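Beta/alpha-amylase (PDB 3VOC) hydrolyses starch, its N-terminal beta-amylase part, the domain crystallised here, releasing successive maltose units from the non-reducing chain ends. Local coordinates at residues A[13-27]-A[59-72]. Residues are numbered along the deposited sequence; the frame is centred on the assembly and turned at random.
Sequences PLAKINDWGSFKKQL and YYKTYANAVKEAGL
Tyr59 and Trp20 meet where two outer helices of the TIM barrel, 20-32 and 58-69, which follow strands 7-11 and 37-43, pack side by side, a worked example of how neighbouring barrel helices pack through aromatic side chains; the axes of 20-27 and 59-69 cross at -38°. From Tyr59 CB, which points toward the other segment, a chi1 of 168° swings CG away from the backbone N and carries the ring to the loop of Lys16 and Ile17. CD1 then passes Trp20 CZ2 and Lys16 CE, and CE1 lies 3.6 Å from Trp20 CZ2, the two rings oblique to each other. CE1 and CZ both touch Lys16 CG, whose extended chain runs antiparallel to the tyrosine alongside it. At the tip, OH accepts a nearly straight bond from Ile17 N (2.9 Å, 176°), tying this loop to the second helix. Trp20 is sandwiched: Thr62 CG2 makes a CH-pi contact 3.7 Å from its six-membered ring centroid, while Ile17 CG2 covers the opposite face. Deeper in, the edge of Phe23 points into the face of Tyr63, whose OH shares a water with Pro13 O. Farther along, Leu27 CB rests on Ala70 CB, and at the outer margin Lys24 NZ forms a salt bridge with Glu69, meeting the syn lone pair of OE1 at 2.7 Å.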
loop_
_atom_site.group_PDB
_atom_site.type_symbol
_atom_site.label_atom_id
_atom_site.label_comp_id
_atom_site.label_asym_id
_atom_site.label_seq_id
_atom_site.Cartn_x
_atom_site.Cartn_y
_atom_site.Cartn_z
ATOM N N PRO A 13 17.452 -1.155 -0.226
ATOM C CA PRO A 13 17.452 -2.110 -1.328
ATOM C C PRO A 13 16.400 -3.203 -1.139
ATOM O O PRO A 13 15.945 -3.462 -0.009
ATOM C CB PRO A 13 18.874 -2.701 -1.302
ATOM C CG PRO A 13 19.418 -2.431 0.031
ATOM C CD PRO A 13 18.575 -1.353 0.710
ATOM N N LEU A 14 16.011 -3.829 -2.245
ATOM C CA LEU A 14 15.018 -4.899 -2.179
ATOM C C LEU A 14 15.626 -6.189 -1.626
ATOM O O LEU A 14 15.099 -6.763 -0.667
ATOM C CB LEU A 14 14.385 -5.145 -3.561
ATOM C CG LEU A 14 13.300 -6.221 -3.618
ATOM C CD1 LEU A 14 12.092 -5.833 -2.768
ATOM C CD2 LEU A 14 12.870 -6.502 -5.090
ATOM N N ALA A 15 16.731 -6.623 -2.245
ATOM C CA ALA A 15 17.478 -7.826 -1.844
ATOM C C ALA A 15 18.056 -7.727 -0.433
ATOM O O ALA A 15 18.526 -6.666 -0.021
ATOM C CB ALA A 15 18.616 -8.111 -2.862
ATOM N N LYS A 16 18.010 -8.834 0.308
ATOM C CA LYS A 16 18.579 -8.884 1.651
ATOM C C LYS A 16 20.029 -8.430 1.591
ATOM O O LYS A 16 20.748 -8.768 0.644
ATOM C CB LYS A 16 18.500 -10.303 2.208
ATOM C CG LYS A 16 18.909 -10.414 3.662
ATOM C CD LYS A 16 19.005 -11.877 4.060
ATOM C CE LYS A 16 19.752 -12.060 5.369
ATOM N NZ LYS A 16 20.067 -13.507 5.592
ATOM N N ILE A 17 20.445 -7.634 2.570
ATOM C CA ILE A 17 21.807 -7.133 2.592
ATOM C C ILE A 17 22.752 -8.286 2.906
ATOM O O ILE A 17 22.653 -8.890 3.966
ATOM C CB ILE A 17 22.028 -6.036 3.668
ATOM C CG1 ILE A 17 20.981 -4.909 3.559
ATOM C CG2 ILE A 17 23.477 -5.508 3.600
ATOM C CD1 ILE A 17 21.060 -4.119 2.296
ATOM N N ASN A 18 23.662 -8.573 1.986
ATOM C CA ASN A 18 24.686 -9.583 2.225
ATOM C C ASN A 18 26.109 -9.011 2.209
ATOM O O ASN A 18 27.068 -9.727 2.465
ATOM C CB ASN A 18 24.550 -10.744 1.223
ATOM C CG ASN A 18 24.910 -10.336 -0.201
ATOM O OD1 ASN A 18 24.778 -9.164 -0.587
ATOM N ND2 ASN A 18 25.381 -11.301 -0.992
ATOM N N ASP A 19 26.240 -7.728 1.895
ATOM C CA ASP A 19 27.520 -7.040 1.961
ATOM C C ASP A 19 27.306 -5.763 2.762
ATOM O O ASP A 19 26.913 -4.731 2.209
ATOM C CB ASP A 19 28.010 -6.733 0.545
ATOM C CG ASP A 19 29.360 -6.021 0.515
ATOM O OD1 ASP A 19 29.843 -5.540 1.562
ATOM O OD2 ASP A 19 29.922 -5.922 -0.591
ATOM N N TRP A 20 27.569 -5.835 4.066
ATOM C CA TRP A 20 27.296 -4.704 4.949
ATOM C C TRP A 20 28.208 -3.503 4.718
ATOM O O TRP A 20 27.796 -2.354 4.903
ATOM C CB TRP A 20 27.341 -5.142 6.414
ATOM C CG TRP A 20 26.160 -5.986 6.744
ATOM C CD1 TRP A 20 26.117 -7.352 6.819
ATOM C CD2 TRP A 20 24.832 -5.523 6.989
ATOM N NE1 TRP A 20 24.839 -7.764 7.125
ATOM C CE2 TRP A 20 24.028 -6.662 7.227
ATOM C CE3 TRP A 20 24.238 -4.246 7.038
ATOM C CZ2 TRP A 20 22.655 -6.569 7.508
ATOM C CZ3 TRP A 20 22.873 -4.149 7.312
ATOM C CH2 TRP A 20 22.094 -5.313 7.548
ATOM N N GLY A 21 29.455 -3.771 4.335
ATOM C CA GLY A 21 30.396 -2.700 4.037
ATOM C C GLY A 21 29.911 -1.855 2.880
ATOM O O GLY A 21 30.010 -0.626 2.917
ATOM N N SER A 22 29.383 -2.514 1.852
ATOM C CA SER A 22 28.819 -1.819 0.678
ATOM C C SER A 22 27.624 -0.942 1.051
ATOM O O SER A 22 27.543 0.233 0.672
ATOM C CB SER A 22 28.394 -2.841 -0.380
ATOM O OG SER A 22 27.608 -2.244 -1.401
ATOM N N PHE A 23 26.695 -1.522 1.796
ATOM C CA PHE A 23 25.499 -0.807 2.221
ATOM C C PHE A 23 25.877 0.389 3.086
ATOM O O PHE A 23 25.312 1.474 2.920
ATOM C CB PHE A 23 24.567 -1.767 2.973
ATOM C CG PHE A 23 23.274 -1.159 3.398
ATOM C CD1 PHE A 23 22.507 -0.405 2.508
ATOM C CD2 PHE A 23 22.802 -1.354 4.700
ATOM C CE1 PHE A 23 21.289 0.150 2.905
ATOM C CE2 PHE A 23 21.571 -0.800 5.111
ATOM C CZ PHE A 23 20.821 -0.053 4.210
ATOM N N LYS A 24 26.854 0.208 3.981
ATOM C CA LYS A 24 27.341 1.321 4.808
ATOM C C LYS A 24 27.928 2.486 3.981
ATOM O O LYS A 24 27.711 3.646 4.317
ATOM C CB LYS A 24 28.354 0.838 5.854
ATOM C CG LYS A 24 27.731 0.025 6.986
ATOM C CD LYS A 24 28.774 -0.384 7.997
ATOM C CE LYS A 24 28.151 -1.220 9.117
ATOM N NZ LYS A 24 28.977 -1.197 10.365
ATOM N N LYS A 25 28.668 2.177 2.914
ATOM C CA LYS A 25 29.166 3.203 1.982
ATOM C C LYS A 25 28.009 3.977 1.338
ATOM O O LYS A 25 28.062 5.211 1.199
ATOM C CB LYS A 25 30.025 2.578 0.879
ATOM C CG LYS A 25 31.419 2.152 1.338
ATOM C CD LYS A 25 32.215 1.477 0.213
ATOM C CE LYS A 25 33.280 0.591 0.819
ATOM N NZ LYS A 25 34.000 -0.270 -0.171
ATOM N N GLN A 26 26.977 3.243 0.920
ATOM C CA GLN A 26 25.790 3.880 0.341
ATOM C C GLN A 26 25.119 4.802 1.350
ATOM O O GLN A 26 24.716 5.920 1.001
ATOM C CB GLN A 26 24.779 2.850 -0.145
ATOM C CG GLN A 26 25.185 2.064 -1.383
ATOM C CD GLN A 26 24.128 1.028 -1.735
ATOM O OE1 GLN A 26 23.731 0.241 -0.884
ATOM N NE2 GLN A 26 23.640 1.054 -2.968
ATOM N N LEU A 27 24.975 4.326 2.585
ATOM C CA LEU A 27 24.342 5.127 3.637
ATOM C C LEU A 27 25.109 6.416 3.897
ATOM O O LEU A 27 24.507 7.482 3.989
ATOM C CB LEU A 27 24.202 4.317 4.927
ATOM C CG LEU A 27 23.267 3.102 4.882
ATOM C CD1 LEU A 27 23.349 2.365 6.221
ATOM C CD2 LEU A 27 21.826 3.550 4.578
ATOM N N TYR A 59 18.462 -9.605 12.008
ATOM C CA TYR A 59 18.824 -8.918 10.763
ATOM C C TYR A 59 18.391 -7.438 10.752
ATOM O O TYR A 59 19.140 -6.562 10.306
ATOM C CB TYR A 59 18.269 -9.669 9.557
ATOM C CG TYR A 59 18.345 -8.896 8.254
ATOM C CD1 TYR A 59 19.530 -8.840 7.525
ATOM C CD2 TYR A 59 17.216 -8.247 7.737
ATOM C CE1 TYR A 59 19.603 -8.135 6.316
ATOM C CE2 TYR A 59 17.272 -7.559 6.521
ATOM C CZ TYR A 59 18.469 -7.508 5.818
ATOM O OH TYR A 59 18.534 -6.822 4.622
ATOM N N TYR A 60 17.188 -7.151 11.233
ATOM C CA TYR A 60 16.725 -5.769 11.234
ATOM C C TYR A 60 17.356 -4.911 12.316
ATOM O O TYR A 60 17.468 -3.704 12.158
ATOM C CB TYR A 60 15.196 -5.683 11.244
ATOM C CG TYR A 60 14.636 -6.045 9.900
ATOM C CD1 TYR A 60 14.829 -5.197 8.804
ATOM C CD2 TYR A 60 13.941 -7.260 9.699
ATOM C CE1 TYR A 60 14.333 -5.530 7.547
ATOM C CE2 TYR A 60 13.422 -7.600 8.425
ATOM C CZ TYR A 60 13.631 -6.726 7.363
ATOM O OH TYR A 60 13.155 -7.011 6.102
ATOM N N LYS A 61 17.794 -5.531 13.406
ATOM C CA LYS A 61 18.576 -4.799 14.403
ATOM C C LYS A 61 19.927 -4.418 13.782
ATOM O O LYS A 61 20.380 -3.284 13.916
ATOM C CB LYS A 61 18.740 -5.615 15.688
ATOM C CG LYS A 61 17.527 -5.536 16.616
ATOM C CD LYS A 61 17.556 -6.618 17.681
ATOM C CE LYS A 61 16.392 -6.440 18.689
ATOM N NZ LYS A 61 16.072 -7.735 19.417
ATOM N N THR A 62 20.539 -5.346 13.049
ATOM C CA THR A 62 21.774 -5.035 12.313
ATOM C C THR A 62 21.564 -3.906 11.297
ATOM O O THR A 62 22.382 -2.979 11.192
ATOM C CB THR A 62 22.324 -6.283 11.600
ATOM O OG1 THR A 62 22.521 -7.328 12.563
ATOM C CG2 THR A 62 23.653 -5.974 10.913
ATOM N N TYR A 63 20.491 -4.029 10.519
ATOM C CA TYR A 63 20.123 -3.024 9.535
ATOM C C TYR A 63 19.951 -1.671 10.220
ATOM O O TYR A 63 20.576 -0.680 9.817
ATOM C CB TYR A 63 18.824 -3.470 8.871
ATOM C CG TYR A 63 18.408 -2.739 7.623
ATOM C CD1 TYR A 63 18.149 -3.449 6.450
ATOM C CD2 TYR A 63 18.228 -1.344 7.610
ATOM C CE1 TYR A 63 17.724 -2.793 5.289
ATOM C CE2 TYR A 63 17.809 -0.677 6.441
ATOM C CZ TYR A 63 17.551 -1.413 5.292
ATOM O OH TYR A 63 17.110 -0.786 4.133
ATOM N N ALA A 64 19.135 -1.637 11.273
ATOM C CA ALA A 64 18.889 -0.399 11.998
ATOM C C ALA A 64 20.169 0.176 12.598
ATOM O O ALA A 64 20.375 1.398 12.573
ATOM C CB ALA A 64 17.802 -0.581 13.079
ATOM N N ASN A 65 21.024 -0.700 13.131
ATOM C CA ASN A 65 22.340 -0.280 13.645
ATOM C C ASN A 65 23.193 0.422 12.589
ATOM O O ASN A 65 23.816 1.437 12.877
ATOM C CB ASN A 65 23.121 -1.475 14.191
ATOM C CG ASN A 65 22.615 -1.939 15.538
ATOM O OD1 ASN A 65 21.807 -1.265 16.170
ATOM N ND2 ASN A 65 23.077 -3.117 15.981
ATOM N N ALA A 66 23.238 -0.137 11.377
ATOM C CA ALA A 66 23.989 0.472 10.266
ATOM C C ALA A 66 23.432 1.868 9.921
ATOM O O ALA A 66 24.190 2.849 9.757
ATOM C CB ALA A 66 23.988 -0.448 9.029
ATOM N N VAL A 67 22.109 1.957 9.844
ATOM C CA VAL A 67 21.435 3.228 9.530
ATOM C C VAL A 67 21.761 4.277 10.615
ATOM O O VAL A 67 22.159 5.402 10.299
ATOM C CB VAL A 67 19.904 3.034 9.305
ATOM C CG1 VAL A 67 19.154 4.387 9.251
ATOM C CG2 VAL A 67 19.649 2.234 8.026
ATOM N N LYS A 68 21.636 3.873 11.881
ATOM C CA LYS A 68 21.968 4.728 13.031
ATOM C C LYS A 68 23.425 5.204 13.011
ATOM O O LYS A 68 23.706 6.380 13.225
ATOM C CB LYS A 68 21.736 3.952 14.329
ATOM C CG LYS A 68 22.066 4.752 15.575
ATOM C CD LYS A 68 21.836 3.925 16.820
ATOM C CE LYS A 68 22.145 4.759 18.042
ATOM N NZ LYS A 68 23.623 4.831 18.301
ATOM N N GLU A 69 24.341 4.275 12.744
ATOM C CA GLU A 69 25.777 4.564 12.719
ATOM C C GLU A 69 26.141 5.579 11.627
ATOM O O GLU A 69 27.059 6.390 11.811
ATOM C CB GLU A 69 26.577 3.254 12.590
ATOM C CG GLU A 69 28.089 3.426 12.358
ATOM C CD GLU A 69 28.803 2.107 12.019
ATOM O OE1 GLU A 69 28.334 1.364 11.129
ATOM O OE2 GLU A 69 29.849 1.822 12.647
ATOM N N ALA A 70 25.401 5.563 10.514
ATOM C CA ALA A 70 25.605 6.542 9.437
ATOM C C ALA A 70 24.971 7.909 9.722
ATOM O O ALA A 70 25.076 8.827 8.909
ATOM C CB ALA A 70 25.108 5.984 8.105
ATOM N N GLY A 71 24.319 8.039 10.875
ATOM C CA GLY A 71 23.689 9.288 11.268
ATOM C C GLY A 71 22.337 9.541 10.616
ATOM O O GLY A 71 21.862 10.663 10.624
ATOM N N LEU A 72 21.732 8.501 10.045
ATOM C CA LEU A 72 20.413 8.596 9.437
ATOM C C LEU A 72 19.289 8.154 10.377
ATOM O O LEU A 72 19.519 7.377 11.311
ATOM C CB LEU A 72 20.357 7.737 8.172
ATOM C CG LEU A 72 21.280 8.225 7.056
ATOM C CD1 LEU A 72 21.653 7.098 6.090
ATOM C CD2 LEU A 72 20.624 9.403 6.333
HETATM O O HOH W 1 15.720 -2.333 2.367
#